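Local coordinates for protein transmembrane oligosaccharyl transferase, putative (Archaeoglobus fulgidus, PDB 3VGP) that is a putative transmembrane oligosaccharyl transferase, represented here by its C-terminal globular domain, which includes an AglB core region, at residues A[28-40]-A[79-91]. The protein carries 1 engineered substitution. Sequence-based numbering, arbitrary orientation.
Sequences YEKPEYSVMSWWD and KIAKKRGVRYVVT
Tyr33 and Arg84 pack against each other where the chain before strand 35-36 passes the end of helix 74-84. Arg84 CB lies over one face of the tyrosine ring, 4.2 Å from its centroid, in a CH-pi contact, while Arg84 CG touches Tyr33 CE1 at 3.7 Å. A bend at chi2 takes the arginine chain obliquely across the ring, with the guanidinium plane 27° from that of the ring. Its NH1 reaches Glu32 in a salt bridge, meeting OE2 at 3.0 Å on the syn side; the bond to OE1 is weak, and the carboxylate stands 79° to the guanidinium. Asp64 ties the pair together from outside, taking Arg84 NE in a salt bridge and Tyr33 OH in a hydrogen bond. Val86 CG2 approaches Tyr33 CE2 to 3.6 Å. Gly85, in a Schellman motif, ends the helix against Pro31, whose CB is 3.1 Å from Gly85 O.

Beyond this turn the strands pair in parallel, closing a beta-alpha-beta crossover through helices 58-69 and 74-84. Ser34 O accepts from both Tyr88 N and Arg87 N; Met36 N gives to Tyr88 O, and Met36 O receives Val90 N. The selenomethionine Met36 extends with CG anti to the backbone N (chi1 174°), then turns at chi3 to bring CE within 3.8 Å of Ile80 CG2. Val35 CG1 meets Val90 CG2 on the other face.

In the mixed sheet 88-91 lies between 35-36 and 156-161, and Ser34 and Val35 also bond through their backbones to Ala52 and Val53; helix 58-69 packs on Met36 and Val89, and helix 6-20 on Val90 and Ser37.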
ATOM      1  N   TYR A  28      -1.669  20.093  12.830  1.00 41.29           N
ATOM      2  CA  TYR A  28      -2.102  20.371  11.470  1.00 38.81           C
ATOM      3  C   TYR A  28      -1.030  20.145  10.413  1.00 37.87           C
ATOM      4  O   TYR A  28      -1.351  19.998   9.234  1.00 37.19           O
ATOM      5  CB  TYR A  28      -2.648  21.797  11.414  1.00 39.50           C
ATOM      6  CG  TYR A  28      -3.804  21.989  12.375  1.00 39.98           C
ATOM      7  CD1 TYR A  28      -4.993  21.272  12.215  1.00 41.38           C
ATOM      8  CD2 TYR A  28      -3.689  22.834  13.480  1.00 40.33           C
ATOM      9  CE1 TYR A  28      -6.031  21.386  13.130  1.00 42.19           C
ATOM     10  CE2 TYR A  28      -4.724  22.955  14.403  1.00 42.64           C
ATOM     11  CZ  TYR A  28      -5.891  22.226  14.221  1.00 41.94           C
ATOM     12  OH  TYR A  28      -6.915  22.325  15.133  1.00 44.03           O
ATOM     13  N   GLU A  29       0.236  20.105  10.820  1.00 36.52           N
ATOM     14  CA  GLU A  29       1.308  19.854   9.860  1.00 36.31           C
ATOM     15  C   GLU A  29       1.368  18.348   9.615  1.00 35.12           C
ATOM     16  O   GLU A  29       1.953  17.887   8.634  1.00 35.59           O
ATOM     17  CB  GLU A  29       2.644  20.352  10.417  1.00 37.39           C
ATOM     18  N   LYS A  30       0.741  17.597  10.515  1.00 33.11           N
ATOM     19  CA  LYS A  30       0.713  16.144  10.446  1.00 31.81           C
ATOM     20  C   LYS A  30       0.024  15.639   9.180  1.00 29.39           C
ATOM     21  O   LYS A  30      -1.010  16.161   8.779  1.00 29.27           O
ATOM     22  CB  LYS A  30       0.007  15.593  11.684  1.00 34.30           C
ATOM     23  CG  LYS A  30       0.249  14.117  11.923  1.00 37.92           C
ATOM     24  CD  LYS A  30      -0.280  13.682  13.280  1.00 39.80           C
ATOM     25  CE  LYS A  30       0.165  12.259  13.609  1.00 42.78           C
ATOM     26  NZ  LYS A  30      -0.281  11.828  14.966  1.00 45.40           N
ATOM     27  N   PRO A  31       0.598  14.612   8.535  1.00 29.22           N
ATOM     28  CA  PRO A  31       0.045  14.025   7.308  1.00 27.49           C
ATOM     29  C   PRO A  31      -1.383  13.511   7.495  1.00 26.34           C
ATOM     30  O   PRO A  31      -1.790  13.205   8.618  1.00 26.74           O
ATOM     31  CB  PRO A  31       1.015  12.883   7.008  1.00 28.67           C
ATOM     32  CG  PRO A  31       2.310  13.384   7.567  1.00 30.64           C
ATOM     33  CD  PRO A  31       1.876  13.969   8.889  1.00 30.33           C
ATOM     34  N   GLU A  32      -2.141  13.417   6.401  1.00 22.63           N
ATOM     35  CA  GLU A  32      -3.505  12.899   6.489  1.00 22.11           C
ATOM     36  C   GLU A  32      -3.400  11.532   7.151  1.00 22.01           C
ATOM     37  O   GLU A  32      -4.205  11.181   8.012  1.00 23.10           O
ATOM     38  CB  GLU A  32      -4.138  12.790   5.103  1.00 23.68           C
ATOM     39  CG  GLU A  32      -4.367  14.133   4.433  1.00 29.41           C
ATOM     40  CD  GLU A  32      -5.345  14.043   3.282  1.00 30.35           C
ATOM     41  OE1 GLU A  32      -6.479  13.572   3.510  1.00 34.43           O
ATOM     42  OE2 GLU A  32      -4.987  14.446   2.157  1.00 33.23           O
ATOM     43  N   TYR A  33      -2.405  10.758   6.727  1.00 19.34           N
ATOM     44  CA  TYR A  33      -2.115   9.464   7.330  1.00 17.53           C
ATOM     45  C   TYR A  33      -0.706   9.040   6.931  1.00 17.73           C
ATOM     46  O   TYR A  33      -0.182   9.484   5.911  1.00 18.33           O
ATOM     47  CB  TYR A  33      -3.165   8.384   7.000  1.00 16.83           C
ATOM     48  CG  TYR A  33      -3.406   8.046   5.552  1.00 16.57           C
ATOM     49  CD1 TYR A  33      -4.331   8.759   4.794  1.00 17.06           C
ATOM     50  CD2 TYR A  33      -2.761   6.959   4.962  1.00 16.97           C
ATOM     51  CE1 TYR A  33      -4.619   8.393   3.476  1.00 16.24           C
ATOM     52  CE2 TYR A  33      -3.040   6.585   3.648  1.00 17.39           C
ATOM     53  CZ  TYR A  33      -3.969   7.303   2.913  1.00 19.32           C
ATOM     54  OH  TYR A  33      -4.247   6.932   1.617  1.00 19.12           O
ATOM     55  N   SER A  34      -0.095   8.195   7.752  1.00 17.03           N
ATOM     56  CA  SER A  34       1.286   7.776   7.549  1.00 17.72           C
ATOM     57  C   SER A  34       1.561   6.503   6.772  1.00 17.58           C
ATOM     58  O   SER A  34       2.609   6.383   6.140  1.00 16.19           O
ATOM     59  CB  SER A  34       1.974   7.650   8.907  1.00 21.43           C
ATOM     60  OG  SER A  34       1.951   8.882   9.601  1.00 26.52           O
ATOM     61  N   VAL A  35       0.638   5.556   6.830  1.00 16.42           N
ATOM     62  CA  VAL A  35       0.848   4.281   6.164  1.00 16.19           C
ATOM     63  C   VAL A  35      -0.173   3.976   5.083  1.00 16.26           C
ATOM     64  O   VAL A  35      -1.378   4.071   5.309  1.00 16.25           O
ATOM     65  CB  VAL A  35       0.823   3.129   7.195  1.00 16.61           C
ATOM     66  CG1 VAL A  35       1.065   1.789   6.496  1.00 16.78           C
ATOM     67  CG2 VAL A  35       1.865   3.381   8.280  1.00 17.08           C
HETATM   68  N   MSE A  36       0.321   3.628   3.901  1.00 16.68           N
HETATM   69  CA  MSE A  36      -0.559   3.258   2.806  1.00 19.32           C
HETATM   70  C   MSE A  36      -0.441   1.765   2.565  1.00 20.13           C
HETATM   71  O   MSE A  36       0.633   1.265   2.222  1.00 18.06           O
HETATM   72  CB  MSE A  36      -0.197   3.986   1.522  1.00 23.99           C
HETATM   73  CG  MSE A  36      -1.023   3.488   0.360  1.00 29.75           C
HETATM   74 SE   MSE A  36      -0.599   4.425  -1.224  1.00 46.33          SE
HETATM   75  CE  MSE A  36      -1.595   6.016  -0.879  1.00 32.55           C
ATOM     76  N   SER A  37      -1.548   1.054   2.740  1.00 20.32           N
ATOM     77  CA  SER A  37      -1.556  -0.389   2.549  1.00 21.62           C
ATOM     78  C   SER A  37      -2.952  -0.812   2.114  1.00 22.71           C
ATOM     79  O   SER A  37      -3.886  -0.006   2.145  1.00 20.90           O
ATOM     80  CB  SER A  37      -1.184  -1.084   3.863  1.00 25.12           C
ATOM     81  OG  SER A  37      -0.957  -2.472   3.675  1.00 33.58           O
ATOM     82  N   TRP A  38      -3.086  -2.070   1.704  1.00 21.31           N
ATOM     83  CA  TRP A  38      -4.370  -2.601   1.276  1.00 22.24           C
ATOM     84  C   TRP A  38      -4.990  -3.267   2.490  1.00 23.35           C
ATOM     85  O   TRP A  38      -4.575  -4.350   2.903  1.00 23.86           O
ATOM     86  CB  TRP A  38      -4.195  -3.624   0.156  1.00 21.31           C
ATOM     87  CG  TRP A  38      -5.500  -4.073  -0.426  1.00 22.04           C
ATOM     88  CD1 TRP A  38      -6.024  -5.336  -0.396  1.00 21.05           C
ATOM     89  CD2 TRP A  38      -6.451  -3.262  -1.120  1.00 21.69           C
ATOM     90  NE1 TRP A  38      -7.242  -5.360  -1.028  1.00 20.68           N
ATOM     91  CE2 TRP A  38      -7.528  -4.101  -1.484  1.00 22.42           C
ATOM     92  CE3 TRP A  38      -6.498  -1.908  -1.471  1.00 22.14           C
ATOM     93  CZ2 TRP A  38      -8.642  -3.628  -2.181  1.00 23.76           C
ATOM     94  CZ3 TRP A  38      -7.607  -1.438  -2.166  1.00 23.16           C
ATOM     95  CH2 TRP A  38      -8.663  -2.296  -2.512  1.00 24.66           C
ATOM     96  N   TRP A  39      -5.994  -2.608   3.053  1.00 24.94           N
ATOM     97  CA  TRP A  39      -6.651  -3.100   4.249  1.00 25.45           C
ATOM     98  C   TRP A  39      -7.956  -3.842   4.062  1.00 24.99           C
ATOM     99  O   TRP A  39      -8.699  -3.607   3.113  1.00 24.97           O
ATOM    100  CB  TRP A  39      -6.952  -1.943   5.204  1.00 26.80           C
ATOM    101  CG  TRP A  39      -5.769  -1.326   5.854  1.00 27.78           C
ATOM    102  CD1 TRP A  39      -5.031  -0.275   5.393  1.00 26.58           C
ATOM    103  CD2 TRP A  39      -5.192  -1.710   7.104  1.00 28.73           C
ATOM    104  NE1 TRP A  39      -4.028   0.021   6.284  1.00 28.93           N
ATOM    105  CE2 TRP A  39      -4.104  -0.846   7.342  1.00 29.24           C
ATOM    106  CE3 TRP A  39      -5.491  -2.704   8.047  1.00 30.89           C
ATOM    107  CZ2 TRP A  39      -3.309  -0.943   8.489  1.00 31.06           C
ATOM    108  CZ3 TRP A  39      -4.699  -2.801   9.188  1.00 30.55           C
ATOM    109  CH2 TRP A  39      -3.623  -1.924   9.397  1.00 31.55           C
ATOM    110  N   ASP A  40      -8.209  -4.738   5.008  1.00 26.84           N
ATOM    111  CA  ASP A  40      -9.457  -5.473   5.086  1.00 28.05           C
ATOM    112  C   ASP A  40     -10.120  -4.667   6.197  1.00 26.04           C
ATOM    113  O   ASP A  40      -9.475  -4.346   7.199  1.00 26.39           O
ATOM    114  CB  ASP A  40      -9.228  -6.912   5.550  1.00 30.98           C
ATOM    115  CG  ASP A  40     -10.505  -7.574   6.039  1.00 34.15           C
ATOM    116  OD1 ASP A  40     -10.969  -7.224   7.145  1.00 36.54           O
ATOM    117  OD2 ASP A  40     -11.051  -8.437   5.319  1.00 36.40           O
ATOM    118  N   LYS A  79       2.303  11.217  -6.602  1.00 22.28           N
ATOM    119  CA  LYS A  79       1.361  12.321  -6.431  1.00 21.90           C
ATOM    120  C   LYS A  79       0.355  11.975  -5.332  1.00 20.74           C
ATOM    121  O   LYS A  79       0.042  12.800  -4.473  1.00 20.16           O
ATOM    122  CB  LYS A  79       0.624  12.598  -7.745  1.00 23.51           C
ATOM    123  CG  LYS A  79      -0.499  13.621  -7.628  1.00 29.88           C
ATOM    124  CD  LYS A  79      -1.165  13.882  -8.978  1.00 35.07           C
ATOM    125  CE  LYS A  79      -0.187  14.490  -9.970  1.00 37.11           C
ATOM    126  NZ  LYS A  79      -0.835  14.818 -11.275  1.00 42.22           N
ATOM    127  N   ILE A  80      -0.143  10.744  -5.357  1.00 18.77           N
ATOM    128  CA  ILE A  80      -1.103  10.293  -4.356  1.00 19.00           C
ATOM    129  C   ILE A  80      -0.452  10.242  -2.975  1.00 19.52           C
ATOM    130  O   ILE A  80      -0.994  10.764  -1.995  1.00 18.88           O
ATOM    131  CB  ILE A  80      -1.651   8.895  -4.720  1.00 19.71           C
ATOM    132  CG1 ILE A  80      -2.363   8.969  -6.073  1.00 22.94           C
ATOM    133  CG2 ILE A  80      -2.611   8.407  -3.636  1.00 20.34           C
ATOM    134  CD1 ILE A  80      -2.774   7.626  -6.629  1.00 24.18           C
ATOM    135  N   ALA A  81       0.726   9.631  -2.902  1.00 19.07           N
ATOM    136  CA  ALA A  81       1.443   9.521  -1.641  1.00 18.98           C
ATOM    137  C   ALA A  81       1.781  10.895  -1.058  1.00 20.08           C
ATOM    138  O   ALA A  81       1.662  11.111   0.149  1.00 19.63           O
ATOM    139  CB  ALA A  81       2.715   8.701  -1.840  1.00 19.82           C
ATOM    140  N   LYS A  82       2.206  11.824  -1.911  1.00 20.87           N
ATOM    141  CA  LYS A  82       2.554  13.164  -1.448  1.00 22.36           C
ATOM    142  C   LYS A  82       1.327  13.875  -0.895  1.00 22.19           C
ATOM    143  O   LYS A  82       1.390  14.517   0.153  1.00 23.01           O
ATOM    144  CB  LYS A  82       3.151  13.996  -2.589  1.00 23.15           C
ATOM    145  CG  LYS A  82       4.480  13.485  -3.125  1.00 30.91           C
ATOM    146  CD  LYS A  82       5.565  13.457  -2.057  1.00 33.09           C
ATOM    147  CE  LYS A  82       6.907  13.058  -2.656  1.00 35.37           C
ATOM    148  NZ  LYS A  82       7.973  12.895  -1.630  1.00 34.61           N
ATOM    149  N   LYS A  83       0.211  13.751  -1.604  1.00 21.58           N
ATOM    150  CA  LYS A  83      -1.034  14.383  -1.195  1.00 23.92           C
ATOM    151  C   LYS A  83      -1.438  13.985   0.219  1.00 22.31           C
ATOM    152  O   LYS A  83      -1.832  14.830   1.020  1.00 24.21           O
ATOM    153  CB  LYS A  83      -2.152  14.013  -2.173  1.00 25.56           C
ATOM    154  CG  LYS A  83      -3.504  14.633  -1.845  1.00 31.06           C
ATOM    155  CD  LYS A  83      -4.568  14.189  -2.837  1.00 36.04           C
ATOM    156  CE  LYS A  83      -4.179  14.552  -4.264  1.00 39.04           C
ATOM    157  NZ  LYS A  83      -5.214  14.143  -5.255  1.00 42.20           N
ATOM    158  N   ARG A  84      -1.329  12.698   0.532  1.00 20.05           N
ATOM    159  CA  ARG A  84      -1.706  12.217   1.855  1.00 18.64           C
ATOM    160  C   ARG A  84      -0.598  12.323   2.894  1.00 18.03           C
ATOM    161  O   ARG A  84      -0.844  12.104   4.079  1.00 19.50           O
ATOM    162  CB  ARG A  84      -2.179  10.762   1.780  1.00 16.42           C
ATOM    163  CG  ARG A  84      -3.294  10.509   0.784  1.00 19.26           C
ATOM    164  CD  ARG A  84      -4.539  11.332   1.082  1.00 21.51           C
ATOM    165  NE  ARG A  84      -5.599  10.987   0.137  1.00 21.64           N
ATOM    166  CZ  ARG A  84      -6.713  11.685  -0.044  1.00 27.43           C
ATOM    167  NH1 ARG A  84      -6.937  12.788   0.661  1.00 26.83           N
ATOM    168  NH2 ARG A  84      -7.603  11.279  -0.943  1.00 25.82           N
ATOM    169  N   GLY A  85       0.618  12.645   2.454  1.00 17.31           N
ATOM    170  CA  GLY A  85       1.733  12.765   3.381  1.00 17.85           C
ATOM    171  C   GLY A  85       2.228  11.434   3.926  1.00 18.28           C
ATOM    172  O   GLY A  85       2.874  11.373   4.975  1.00 19.32           O
ATOM    173  N   VAL A  86       1.930  10.365   3.201  1.00 17.33           N
ATOM    174  CA  VAL A  86       2.332   9.017   3.583  1.00 17.28           C
ATOM    175  C   VAL A  86       3.846   8.873   3.672  1.00 16.34           C
ATOM    176  O   VAL A  86       4.574   9.379   2.820  1.00 16.99           O
ATOM    177  CB  VAL A  86       1.786   7.985   2.560  1.00 20.22           C
ATOM    178  CG1 VAL A  86       2.540   6.671   2.673  1.00 24.44           C
ATOM    179  CG2 VAL A  86       0.300   7.768   2.801  1.00 22.27           C
ATOM    180  N   ARG A  87       4.310   8.191   4.716  1.00 16.90           N
ATOM    181  CA  ARG A  87       5.739   7.952   4.899  1.00 16.03           C
ATOM    182  C   ARG A  87       6.080   6.535   4.463  1.00 17.65           C
ATOM    183  O   ARG A  87       7.149   6.289   3.902  1.00 15.79           O
ATOM    184  CB  ARG A  87       6.141   8.122   6.363  1.00 18.12           C
ATOM    185  CG  ARG A  87       7.597   7.767   6.615  1.00 17.28           C
ATOM    186  CD  ARG A  87       8.004   8.012   8.056  1.00 20.96           C
ATOM    187  NE  ARG A  87       9.412   7.692   8.270  1.00 21.97           N
ATOM    188  CZ  ARG A  87      10.023   7.759   9.447  1.00 23.22           C
ATOM    189  NH1 ARG A  87      11.306   7.443   9.544  1.00 21.56           N
ATOM    190  NH2 ARG A  87       9.349   8.143  10.528  1.00 24.45           N
ATOM    191  N   TYR A  88       5.160   5.611   4.721  1.00 15.44           N
ATOM    192  CA  TYR A  88       5.368   4.213   4.368  1.00 14.46           C
ATOM    193  C   TYR A  88       4.304   3.624   3.461  1.00 14.12           C
ATOM    194  O   TYR A  88       3.113   3.917   3.589  1.00 14.77           O
ATOM    195  CB  TYR A  88       5.428   3.351   5.630  1.00 14.38           C
ATOM    196  CG  TYR A  88       6.570   3.679   6.565  1.00 13.98           C
ATOM    197  CD1 TYR A  88       7.892   3.556   6.145  1.00 13.36           C
ATOM    198  CD2 TYR A  88       6.326   4.096   7.871  1.00 17.67           C
ATOM    199  CE1 TYR A  88       8.949   3.841   7.009  1.00 15.50           C
ATOM    200  CE2 TYR A  88       7.378   4.387   8.745  1.00 17.52           C
ATOM    201  CZ  TYR A  88       8.684   4.256   8.302  1.00 17.12           C
ATOM    202  OH  TYR A  88       9.734   4.540   9.149  1.00 19.06           O
ATOM    203  N   VAL A  89       4.761   2.783   2.539  1.00 15.27           N
ATOM    204  CA  VAL A  89       3.889   2.058   1.628  1.00 14.13           C
ATOM    205  C   VAL A  89       4.244   0.596   1.894  1.00 15.50           C
ATOM    206  O   VAL A  89       5.420   0.236   1.927  1.00 17.09           O
ATOM    207  CB  VAL A  89       4.183   2.395   0.150  1.00 15.85           C
ATOM    208  CG1 VAL A  89       3.363   1.489  -0.751  1.00 16.78           C
ATOM    209  CG2 VAL A  89       3.831   3.851  -0.132  1.00 18.26           C
ATOM    210  N   VAL A  90       3.237  -0.245   2.084  1.00 16.10           N
ATOM    211  CA  VAL A  90       3.497  -1.647   2.395  1.00 16.23           C
ATOM    212  C   VAL A  90       2.882  -2.596   1.380  1.00 16.04           C
ATOM    213  O   VAL A  90       1.723  -2.441   1.002  1.00 16.29           O
ATOM    214  CB  VAL A  90       2.945  -2.002   3.792  1.00 18.30           C
ATOM    215  CG1 VAL A  90       3.397  -3.400   4.197  1.00 21.13           C
ATOM    216  CG2 VAL A  90       3.409  -0.970   4.807  1.00 21.87           C
ATOM    217  N   THR A  91       3.666  -3.581   0.950  1.00 15.25           N
ATOM    218  CA  THR A  91       3.200  -4.575  -0.013  1.00 15.80           C
ATOM    219  C   THR A  91       3.369  -5.973   0.583  1.00 17.18           C
ATOM    220  O   THR A  91       3.950  -6.132   1.654  1.00 17.19           O
ATOM    221  CB  THR A  91       3.985  -4.499  -1.352  1.00 15.78           C
ATOM    222  OG1 THR A  91       5.361  -4.840  -1.137  1.00 16.89           O
ATOM    223  CG2 THR A  91       3.905  -3.085  -1.934  1.00 17.10           C
TER
HETATM  224  O   HOH W   1      -1.136  15.170   4.004  1.00 35.62           O
HETATM  225  O   HOH W   2      -0.743  -3.686   1.372  1.00 24.70           O